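Local coordinates for protein acyltransferase (Actinoplanes teichomyceticus, PDB 4Q38) that transfers long acyl chains such as decanoyl from coenzyme A to an amino sugar of teicoplanin-type glycopeptide antibiotics, at residues 67-72 with 164-169; 102-107 with 240-245; 316-321 with 326-331. One frame throughout, in Å; residues are numbered along the deposited sequence.

Contact 1 (67-72 with 164-169); sequences ELDAEE and IHRRKY
Arg166 sends its side chain toward Asp69 with CG anti to the backbone N (chi1 -178°), stays extended through chi2 and bends at chi3, which turns the guanidinium to meet helix 67-76. Asp69 and Glu72, one turn apart, both carry CG beside the backbone N and anti to the carbonyl carbon. The grip on Asp69 is side-on but falls on a single oxygen: Arg166 NE donates to Asp69 OD2 at 2.8 Å, and Arg166 NH2 reaches that same Asp69 OD2 at 2.9 Å. Arg166 NH2 then takes a second acid, Glu72 OE1, also at 2.9 Å. All three acceptor contacts lie in the guanidinium plane, yet each carboxylate is met from above its own plane; that of Asp69 stands 64° to the guanidinium. Arg166 NH1 donates to a water 2.8 Å away that in turn donates to Glu72 OE2 (2.5 Å between the water O and OE2). Leu68 covers one guanidinium face, its CD2 3.6 Å from Arg166 NH1. Tyr124 hydrogen-bonds to Glu72 OE1 and also packs on Asp69 and Arg166. Two carboxylates share one guanidinium, so the cluster probably keeps a net negative charge, which the tyrosine bond may help to ease. The helix axes, 11.8 Å apart and nearly perpendicular, are too distant for close packing; this is a salt-bridge network spanning two helices of the helical N-terminal domain.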
loop_
_atom_site.group_PDB
_atom_site.type_symbol
_atom_site.label_atom_id
_atom_site.label_comp_id
_atom_site.label_asym_id
_atom_site.label_seq_id
_atom_site.Cartn_x
_atom_site.Cartn_y
_atom_site.Cartn_z
ATOM N N GLU A 67 1.351 -8.845 17.230
ATOM C CA GLU A 67 0.777 -10.013 17.907
ATOM C C GLU A 67 -0.695 -9.828 18.233
ATOM O O GLU A 67 -1.488 -10.740 18.017
ATOM C CB GLU A 67 1.562 -10.371 19.185
ATOM C CG GLU A 67 3.011 -10.797 18.945
ATOM C CD GLU A 67 3.146 -12.039 18.066
ATOM O OE1 GLU A 67 3.994 -12.028 17.146
ATOM O OE2 GLU A 67 2.414 -13.032 18.293
ATOM N N LEU A 68 -1.056 -8.648 18.737
ATOM C CA LEU A 68 -2.442 -8.358 19.116
ATOM C C LEU A 68 -3.416 -8.563 17.949
ATOM O O LEU A 68 -4.413 -9.294 18.077
ATOM C CB LEU A 68 -2.572 -6.935 19.669
ATOM C CG LEU A 68 -3.982 -6.444 20.017
ATOM C CD1 LEU A 68 -4.585 -7.262 21.157
ATOM C CD2 LEU A 68 -3.962 -4.962 20.362
ATOM N N ASP A 69 -3.119 -7.917 16.820
ATOM C CA ASP A 69 -3.953 -8.046 15.622
ATOM C C ASP A 69 -3.981 -9.472 15.091
ATOM O O ASP A 69 -5.041 -9.962 14.719
ATOM C CB ASP A 69 -3.487 -7.092 14.514
ATOM C CG ASP A 69 -3.368 -5.667 14.995
ATOM O OD1 ASP A 69 -2.322 -5.341 15.566
ATOM O OD2 ASP A 69 -4.309 -4.876 14.804
ATOM N N ALA A 70 -2.816 -10.119 15.046
ATOM C CA ALA A 70 -2.695 -11.484 14.524
ATOM C C ALA A 70 -3.588 -12.473 15.286
ATOM O O ALA A 70 -4.282 -13.296 14.669
ATOM C CB ALA A 70 -1.243 -11.938 14.539
ATOM N N GLU A 71 -3.576 -12.372 16.618
ATOM C CA GLU A 71 -4.475 -13.166 17.471
ATOM C C GLU A 71 -5.909 -12.975 17.032
ATOM O O GLU A 71 -6.646 -13.945 16.846
ATOM C CB GLU A 71 -4.384 -12.725 18.932
ATOM C CG GLU A 71 -3.181 -13.228 19.698
ATOM C CD GLU A 71 -3.103 -12.614 21.085
ATOM O OE1 GLU A 71 -3.986 -12.917 21.917
ATOM O OE2 GLU A 71 -2.167 -11.823 21.336
ATOM N N GLU A 72 -6.303 -11.713 16.884
ATOM C CA GLU A 72 -7.668 -11.364 16.510
ATOM C C GLU A 72 -8.015 -11.859 15.110
ATOM O O GLU A 72 -9.134 -12.334 14.860
ATOM C CB GLU A 72 -7.886 -9.851 16.622
ATOM C CG GLU A 72 -7.807 -9.326 18.054
ATOM C CD GLU A 72 -7.984 -7.818 18.161
ATOM O OE1 GLU A 72 -8.154 -7.134 17.124
ATOM O OE2 GLU A 72 -7.962 -7.314 19.302
ATOM N N ILE A 164 -1.023 0.559 11.148
ATOM C CA ILE A 164 -1.549 1.875 10.769
ATOM C C ILE A 164 -3.057 1.958 10.967
ATOM O O ILE A 164 -3.556 2.953 11.483
ATOM C CB ILE A 164 -1.168 2.242 9.313
ATOM C CG1 ILE A 164 0.309 2.685 9.243
ATOM C CG2 ILE A 164 -2.104 3.308 8.742
ATOM C CD1 ILE A 164 0.897 2.601 7.842
ATOM N N HIS A 165 -3.794 0.930 10.551
ATOM C CA HIS A 165 -5.245 0.956 10.752
ATOM C C HIS A 165 -5.592 1.199 12.196
ATOM O O HIS A 165 -6.429 2.060 12.508
ATOM C CB HIS A 165 -5.925 -0.318 10.244
ATOM C CG HIS A 165 -7.432 -0.278 10.362
ATOM N ND1 HIS A 165 -8.065 -0.430 11.539
ATOM C CD2 HIS A 165 -8.420 -0.071 9.407
ATOM C CE1 HIS A 165 -9.390 -0.329 11.351
ATOM N NE2 HIS A 165 -9.610 -0.116 10.047
ATOM N N ARG A 166 -4.933 0.468 13.091
ATOM C CA ARG A 166 -5.237 0.536 14.517
ATOM C C ARG A 166 -4.839 1.880 15.119
ATOM O O ARG A 166 -5.570 2.432 15.941
ATOM C CB ARG A 166 -4.574 -0.614 15.273
ATOM C CG ARG A 166 -4.886 -0.655 16.766
ATOM C CD ARG A 166 -4.254 -1.867 17.439
ATOM N NE ARG A 166 -4.819 -3.126 16.945
ATOM C CZ ARG A 166 -5.879 -3.743 17.468
ATOM N NH1 ARG A 166 -6.525 -3.219 18.511
ATOM N NH2 ARG A 166 -6.298 -4.889 16.940
ATOM N N ARG A 167 -3.692 2.410 14.707
ATOM C CA ARG A 167 -3.269 3.749 15.159
ATOM C C ARG A 167 -4.285 4.807 14.723
ATOM O O ARG A 167 -4.660 5.684 15.498
ATOM C CB ARG A 167 -1.862 4.086 14.625
ATOM C CG ARG A 167 -1.286 5.422 15.098
ATOM C CD ARG A 167 -0.120 5.878 14.220
ATOM N NE ARG A 167 0.789 4.772 13.902
ATOM C CZ ARG A 167 1.576 4.704 12.825
ATOM N NH1 ARG A 167 1.591 5.676 11.919
ATOM N NH2 ARG A 167 2.349 3.641 12.647
ATOM N N LYS A 168 -4.735 4.705 13.479
ATOM C CA LYS A 168 -5.614 5.702 12.879
ATOM C C LYS A 168 -7.056 5.671 13.416
ATOM O O LYS A 168 -7.651 6.725 13.676
ATOM C CB LYS A 168 -5.607 5.531 11.356
ATOM C CG LYS A 168 -6.296 6.641 10.585
ATOM C CD LYS A 168 -6.088 6.467 9.090
ATOM C CE LYS A 168 -6.762 7.593 8.324
ATOM N NZ LYS A 168 -6.712 7.378 6.853
ATOM N N TYR A 169 -7.609 4.468 13.578
ATOM C CA TYR A 169 -9.038 4.315 13.865
ATOM C C TYR A 169 -9.367 3.773 15.251
ATOM O O TYR A 169 -10.488 3.950 15.736
ATOM C CB TYR A 169 -9.702 3.432 12.805
ATOM C CG TYR A 169 -9.564 3.945 11.388
ATOM C CD1 TYR A 169 -10.278 5.062 10.952
ATOM C CD2 TYR A 169 -8.736 3.296 10.481
ATOM C CE1 TYR A 169 -10.156 5.529 9.654
ATOM C CE2 TYR A 169 -8.606 3.749 9.182
ATOM C CZ TYR A 169 -9.316 4.865 8.773
ATOM O OH TYR A 169 -9.184 5.300 7.476
HETATM O O HOH W 1 -8.222 -4.917 19.935
#

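Contact 2 (102-107 with 240-245); sequences GDHRAK and PEHGAR. With SO4 (sulfate ion), chain B.
His104 and His242 mark the closest approach of two irregular backbones, their CA atoms still 10.8 Å apart, so the contact is made by the two rings alone. Each segment includes a glycine with left-handed backbone angles, Gly102 (phi 75°) and Gly243 (phi 73°). In 102-107 Asp103 OD1 accepts from Arg105 N at 3.1 Å, an Asx turn. Residues 240-242 have helical backbone angles but not the regular bonds, and the chain then turns at Gly243 and heads for strand 246-251.

The imidazole of His104 leaves a CB that already points to the other loop, whereas His242 gets there by its end, with CG anti to the backbone N. They form an offset edge-to-face pair: the edge of His242 is turned toward the face of His104, with planes at 84° and ring centroids 5.3 Å apart. Hydrogen bonding fixes His242, because its NE2 bonds to the carbonyl O of His207. On the His104 side the ring also lies against a face of the Arg105 guanidinium.

Farther along the loop, Lys107 N donates nearly straight to O1 of a sulfate at 2.7 Å, an ion probably taken up from the crystallisation liquor.

The pair sits at the surface across the junction of the two family regions. One loop follows helix 84-98, the other joins helix 221-238 to strand 246-251, and both histidines rest on Leu198 of strand 194-200, while His242 also packs on Pro206 and Leu208 of strand 206-211.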
loop_
_atom_site.group_PDB
_atom_site.type_symbol
_atom_site.label_atom_id
_atom_site.label_comp_id
_atom_site.label_asym_id
_atom_site.label_seq_id
_atom_site.Cartn_x
_atom_site.Cartn_y
_atom_site.Cartn_z
ATOM N N GLY A 102 1.692 -10.078 -11.979
ATOM C CA GLY A 102 2.772 -9.551 -12.814
ATOM C C GLY A 102 2.357 -8.449 -13.776
ATOM O O GLY A 102 3.170 -7.967 -14.554
ATOM N N ASP A 103 1.098 -8.025 -13.714
ATOM C CA ASP A 103 0.592 -7.034 -14.662
ATOM C C ASP A 103 0.427 -5.648 -14.024
ATOM O O ASP A 103 -0.549 -5.388 -13.328
ATOM C CB ASP A 103 -0.717 -7.543 -15.287
ATOM C CG ASP A 103 -1.219 -6.666 -16.444
ATOM O OD1 ASP A 103 -0.566 -5.684 -16.827
ATOM O OD2 ASP A 103 -2.295 -6.976 -16.967
ATOM N N HIS A 104 1.374 -4.753 -14.297
ATOM C CA HIS A 104 1.356 -3.400 -13.730
ATOM C C HIS A 104 0.524 -2.450 -14.542
ATOM O O HIS A 104 0.292 -1.310 -14.135
ATOM C CB HIS A 104 2.777 -2.853 -13.600
ATOM C CG HIS A 104 3.525 -2.793 -14.914
ATOM N ND1 HIS A 104 4.302 -3.798 -15.350
ATOM C CD2 HIS A 104 3.571 -1.808 -15.892
ATOM C CE1 HIS A 104 4.817 -3.481 -16.551
ATOM N NE2 HIS A 104 4.371 -2.260 -16.879
ATOM N N ARG A 105 0.072 -2.896 -15.706
ATOM C CA ARG A 105 -0.829 -2.056 -16.504
ATOM C C ARG A 105 -2.278 -2.110 -16.022
ATOM O O ARG A 105 -3.087 -1.252 -16.379
ATOM C CB ARG A 105 -0.714 -2.419 -17.978
ATOM C CG ARG A 105 0.600 -1.932 -18.590
ATOM C CD ARG A 105 0.738 -2.380 -20.036
ATOM N NE ARG A 105 1.942 -1.825 -20.661
ATOM C CZ ARG A 105 3.114 -2.449 -20.715
ATOM N NH1 ARG A 105 3.260 -3.652 -20.172
ATOM N NH2 ARG A 105 4.144 -1.871 -21.314
ATOM N N ALA A 106 -2.607 -3.114 -15.216
ATOM C CA ALA A 106 -3.942 -3.208 -14.638
ATOM C C ALA A 106 -4.079 -2.243 -13.460
ATOM O O ALA A 106 -3.148 -2.093 -12.665
ATOM C CB ALA A 106 -4.216 -4.640 -14.205
ATOM N N LYS A 107 -5.230 -1.584 -13.351
ATOM C CA LYS A 107 -5.516 -0.684 -12.219
ATOM C C LYS A 107 -5.532 -1.466 -10.898
ATOM O O LYS A 107 -5.877 -2.652 -10.884
ATOM C CB LYS A 107 -6.858 0.033 -12.413
ATOM C CG LYS A 107 -6.875 1.069 -13.526
ATOM C CD LYS A 107 -8.298 1.527 -13.817
ATOM C CE LYS A 107 -8.401 2.153 -15.203
ATOM N NZ LYS A 107 -9.811 2.490 -15.540
ATOM N N PRO A 240 13.808 -8.540 -17.059
ATOM C CA PRO A 240 14.695 -7.939 -18.059
ATOM C C PRO A 240 13.909 -7.265 -19.179
ATOM O O PRO A 240 14.427 -6.356 -19.819
ATOM C CB PRO A 240 15.483 -9.138 -18.618
ATOM C CG PRO A 240 14.649 -10.322 -18.303
ATOM C CD PRO A 240 13.936 -10.007 -17.022
ATOM N N GLU A 241 12.662 -7.681 -19.375
ATOM C CA GLU A 241 11.821 -7.085 -20.430
ATOM C C GLU A 241 11.422 -5.643 -20.113
ATOM O O GLU A 241 10.987 -4.910 -21.005
ATOM C CB GLU A 241 10.569 -7.941 -20.675
ATOM C CG GLU A 241 9.551 -7.925 -19.532
ATOM C CD GLU A 241 9.915 -8.858 -18.379
ATOM O OE1 GLU A 241 10.944 -9.553 -18.451
ATOM O OE2 GLU A 241 9.163 -8.895 -17.391
ATOM N N HIS A 242 11.550 -5.229 -18.848
ATOM C CA HIS A 242 11.070 -3.899 -18.462
ATOM C C HIS A 242 11.993 -2.803 -18.922
ATOM O O HIS A 242 11.588 -1.946 -19.701
ATOM C CB HIS A 242 10.768 -3.806 -16.964
ATOM C CG HIS A 242 9.953 -2.596 -16.588
ATOM N ND1 HIS A 242 8.691 -2.412 -17.022
ATOM C CD2 HIS A 242 10.262 -1.490 -15.796
ATOM C CE1 HIS A 242 8.209 -1.255 -16.531
ATOM N NE2 HIS A 242 9.167 -0.690 -15.775
ATOM N N GLY A 243 13.236 -2.823 -18.452
ATOM C CA GLY A 243 14.278 -1.906 -18.939
ATOM C C GLY A 243 14.187 -0.442 -18.521
ATOM O O GLY A 243 14.602 0.434 -19.264
ATOM N N ALA A 244 13.677 -0.166 -17.325
ATOM C CA ALA A 244 13.616 1.204 -16.822
ATOM C C ALA A 244 15.013 1.787 -16.605
ATOM O O ALA A 244 15.927 1.075 -16.181
ATOM C CB ALA A 244 12.835 1.253 -15.509
ATOM N N ARG A 245 15.161 3.084 -16.859
ATOM C CA ARG A 245 16.410 3.799 -16.558
ATOM C C ARG A 245 16.237 4.863 -15.481
ATOM O O ARG A 245 17.224 5.369 -14.930
ATOM C CB ARG A 245 16.972 4.454 -17.838
ATOM C CG ARG A 245 17.369 3.461 -18.925
ATOM C CD ARG A 245 18.462 2.513 -18.452
ATOM N NE ARG A 245 19.571 3.245 -17.848
ATOM C CZ ARG A 245 20.719 3.536 -18.459
ATOM N NH1 ARG A 245 20.944 3.137 -19.709
ATOM N NH2 ARG A 245 21.656 4.218 -17.806
HETATM S S SO4 B . -8.149 -2.519 -15.407
HETATM O O1 SO4 B . -7.062 -1.525 -15.320
HETATM O O2 SO4 B . -8.890 -2.347 -16.677
HETATM O O3 SO4 B . -9.098 -2.329 -14.283
HETATM O O4 SO4 B . -7.537 -3.865 -15.358
#

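Contact 3 (316-321 with 326-331); sequences RAVIAH and RHWHMR
Trp328 and Arg326 each donate a hydrogen bond to a carbonyl of the helix. The indole NE1 of Trp328 donates to Val318 O at 3.2 Å, almost straight (175°) and in the plane of both the ring and the carbonyl, where it uses a lone pair. The backbone makes the second link, Arg326 N to His321 O at 3.1 Å.

Between these bonds the imidazole of His321 is sandwiched. Its CG lies anti to the backbone N (chi1 -162°), which swings the ring out to the loop. On one face the indole crosses obliquely, its six-membered ring centred 4.2 Å from that of His321; on the opposite face Arg326 CB makes a CH-pi contact 3.5 Å from the His321 ring centroid. The ring edge faces the carbonyl of His327. Bent at chi3, the Arg326 chain turns one guanidinium face toward the NE2 rim of the same ring, the planes 51° apart, while its NH1 forms a salt bridge with Glu260. Val318 CG1 packs on Trp328 CD1 at 4.2 Å.

Backbone N atoms of the loop find acids: Trp328 N bonds to Asp290 and His329 N to Asp255, while His327 ND1 donates to Pro284 O. The loop runs on from helix 313-323 into strand 331-336, with Val318 and Trp328 both packed on Ile293 of helix 290-298.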
loop_
_atom_site.group_PDB
_atom_site.type_symbol
_atom_site.label_atom_id
_atom_site.label_comp_id
_atom_site.label_asym_id
_atom_site.label_seq_id
_atom_site.Cartn_x
_atom_site.Cartn_y
_atom_site.Cartn_z
ATOM N N ARG A 316 5.183 20.303 13.540
ATOM C CA ARG A 316 4.990 21.747 13.769
ATOM C C ARG A 316 4.863 22.487 12.440
ATOM O O ARG A 316 4.045 23.388 12.306
ATOM C CB ARG A 316 6.127 22.327 14.621
ATOM C CG ARG A 316 6.177 21.746 16.032
ATOM C CD ARG A 316 7.162 22.447 16.960
ATOM N NE ARG A 316 8.560 22.293 16.551
ATOM C CZ ARG A 316 9.351 21.271 16.878
ATOM N NH1 ARG A 316 8.898 20.265 17.619
ATOM N NH2 ARG A 316 10.612 21.253 16.460
ATOM N N ALA A 317 5.661 22.071 11.455
ATOM C CA ALA A 317 5.633 22.650 10.115
ATOM C C ALA A 317 4.287 22.488 9.425
ATOM O O ALA A 317 3.713 23.472 8.943
ATOM C CB ALA A 317 6.740 22.052 9.256
ATOM N N VAL A 318 3.781 21.250 9.370
ATOM C CA VAL A 318 2.528 20.977 8.662
ATOM C C VAL A 318 1.399 21.856 9.202
ATOM O O VAL A 318 0.616 22.414 8.429
ATOM C CB VAL A 318 2.109 19.484 8.720
ATOM C CG1 VAL A 318 0.764 19.281 8.030
ATOM C CG2 VAL A 318 3.165 18.602 8.070
ATOM N N ILE A 319 1.326 21.970 10.525
ATOM C CA ILE A 319 0.249 22.720 11.183
ATOM C C ILE A 319 0.442 24.235 11.037
ATOM O O ILE A 319 -0.503 24.952 10.696
ATOM C CB ILE A 319 0.091 22.306 12.671
ATOM C CG1 ILE A 319 -0.324 20.825 12.786
ATOM C CG2 ILE A 319 -0.897 23.207 13.402
ATOM C CD1 ILE A 319 -1.549 20.433 11.980
ATOM N N ALA A 320 1.663 24.708 11.283
ATOM C CA ALA A 320 1.992 26.132 11.106
ATOM C C ALA A 320 1.589 26.623 9.714
ATOM O O ALA A 320 0.870 27.609 9.584
ATOM C CB ALA A 320 3.471 26.378 11.363
ATOM N N HIS A 321 2.034 25.910 8.680
ATOM C CA HIS A 321 1.717 26.242 7.289
ATOM C C HIS A 321 0.229 26.312 7.031
ATOM O O HIS A 321 -0.260 27.265 6.404
ATOM C CB HIS A 321 2.376 25.219 6.370
ATOM C CG HIS A 321 2.504 25.654 4.929
ATOM N ND1 HIS A 321 1.810 25.071 3.933
ATOM C CD2 HIS A 321 3.316 26.613 4.331
ATOM C CE1 HIS A 321 2.149 25.640 2.757
ATOM N NE2 HIS A 321 3.070 26.584 3.002
ATOM N N ARG A 326 -2.099 28.558 4.244
ATOM C CA ARG A 326 -1.324 28.071 3.106
ATOM C C ARG A 326 -1.541 26.568 2.876
ATOM O O ARG A 326 -2.111 25.888 3.729
ATOM C CB ARG A 326 0.154 28.433 3.294
ATOM C CG ARG A 326 0.356 29.920 3.588
ATOM C CD ARG A 326 1.771 30.225 4.032
ATOM N NE ARG A 326 2.716 30.001 2.943
ATOM C CZ ARG A 326 4.032 29.997 3.088
ATOM N NH1 ARG A 326 4.808 29.777 2.033
ATOM N NH2 ARG A 326 4.573 30.209 4.284
ATOM N N HIS A 327 -1.108 26.067 1.717
ATOM C CA HIS A 327 -1.407 24.690 1.297
ATOM C C HIS A 327 -0.190 23.903 0.899
ATOM O O HIS A 327 0.777 24.454 0.355
ATOM C CB HIS A 327 -2.431 24.672 0.162
ATOM C CG HIS A 327 -3.765 25.283 0.533
ATOM N ND1 HIS A 327 -4.253 26.382 -0.078
ATOM C CD2 HIS A 327 -4.699 24.923 1.499
ATOM C CE1 HIS A 327 -5.444 26.706 0.467
ATOM N NE2 HIS A 327 -5.715 25.815 1.433
ATOM N N TRP A 328 -0.246 22.600 1.171
ATOM C CA TRP A 328 0.811 21.654 0.819
ATOM C C TRP A 328 0.478 20.980 -0.480
ATOM O O TRP A 328 -0.693 20.724 -0.765
ATOM C CB TRP A 328 0.972 20.618 1.919
ATOM C CG TRP A 328 1.481 21.165 3.236
ATOM C CD1 TRP A 328 0.760 21.378 4.411
ATOM C CD2 TRP A 328 2.855 21.576 3.555
ATOM N NE1 TRP A 328 1.573 21.872 5.406
ATOM C CE2 TRP A 328 2.841 22.017 4.954
ATOM C CE3 TRP A 328 4.056 21.615 2.846
ATOM C CZ2 TRP A 328 3.989 22.474 5.594
ATOM C CZ3 TRP A 328 5.201 22.086 3.499
ATOM C CH2 TRP A 328 5.169 22.501 4.841
ATOM N N HIS A 329 1.502 20.676 -1.281
ATOM C CA HIS A 329 1.290 20.102 -2.606
ATOM C C HIS A 329 2.121 18.882 -2.844
ATOM O O HIS A 329 3.318 18.858 -2.535
ATOM C CB HIS A 329 1.596 21.126 -3.698
ATOM C CG HIS A 329 0.981 22.482 -3.452
ATOM N ND1 HIS A 329 -0.351 22.665 -3.348
ATOM C CD2 HIS A 329 1.569 23.738 -3.279
ATOM C CE1 HIS A 329 -0.609 23.970 -3.115
ATOM N NE2 HIS A 329 0.567 24.626 -3.075
ATOM N N MET A 330 1.493 17.857 -3.413
ATOM C CA MET A 330 2.231 16.713 -3.930
ATOM C C MET A 330 3.049 17.182 -5.119
ATOM O O MET A 330 2.534 17.880 -5.989
ATOM C CB MET A 330 1.276 15.611 -4.386
ATOM C CG MET A 330 1.985 14.326 -4.800
ATOM S SD MET A 330 0.874 13.099 -5.528
ATOM C CE MET A 330 0.659 13.772 -7.178
ATOM N N ARG A 331 4.322 16.816 -5.160
ATOM C CA ARG A 331 5.136 17.154 -6.326
ATOM C C ARG A 331 5.686 15.875 -6.934
ATOM O O ARG A 331 5.802 14.855 -6.250
ATOM C CB ARG A 331 6.260 18.134 -5.970
ATOM C CG ARG A 331 5.790 19.481 -5.408
ATOM C CD ARG A 331 4.958 20.305 -6.390
ATOM N NE ARG A 331 5.656 20.602 -7.645
ATOM C CZ ARG A 331 6.484 21.629 -7.831
ATOM N NH1 ARG A 331 6.740 22.486 -6.849
ATOM N NH2 ARG A 331 7.063 21.794 -9.008
#

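In the fold
The three contacts do not touch, their centres lying 33 Å (1 and 2), 29 Å (1 and 3) and 33 Å (2 and 3) apart. Contact 1 belongs to the N-terminal family region and contact 3 to the GNAT-like one; contact 2 joins the two, crossing contact 1 along the chain. Contact 3 lies beside the coenzyme A site, with the Val318 side chain about 8 Å from the bound coenzyme A and that of Trp328 about 6 Å from Trp252, a CoA-binding residue. In contact 2 the His242 side chain is about 6 Å from that of His207, which binds N-acetyl-D-glucosamine in a crystal structure of this protein. Contact 1 stands away from these sites.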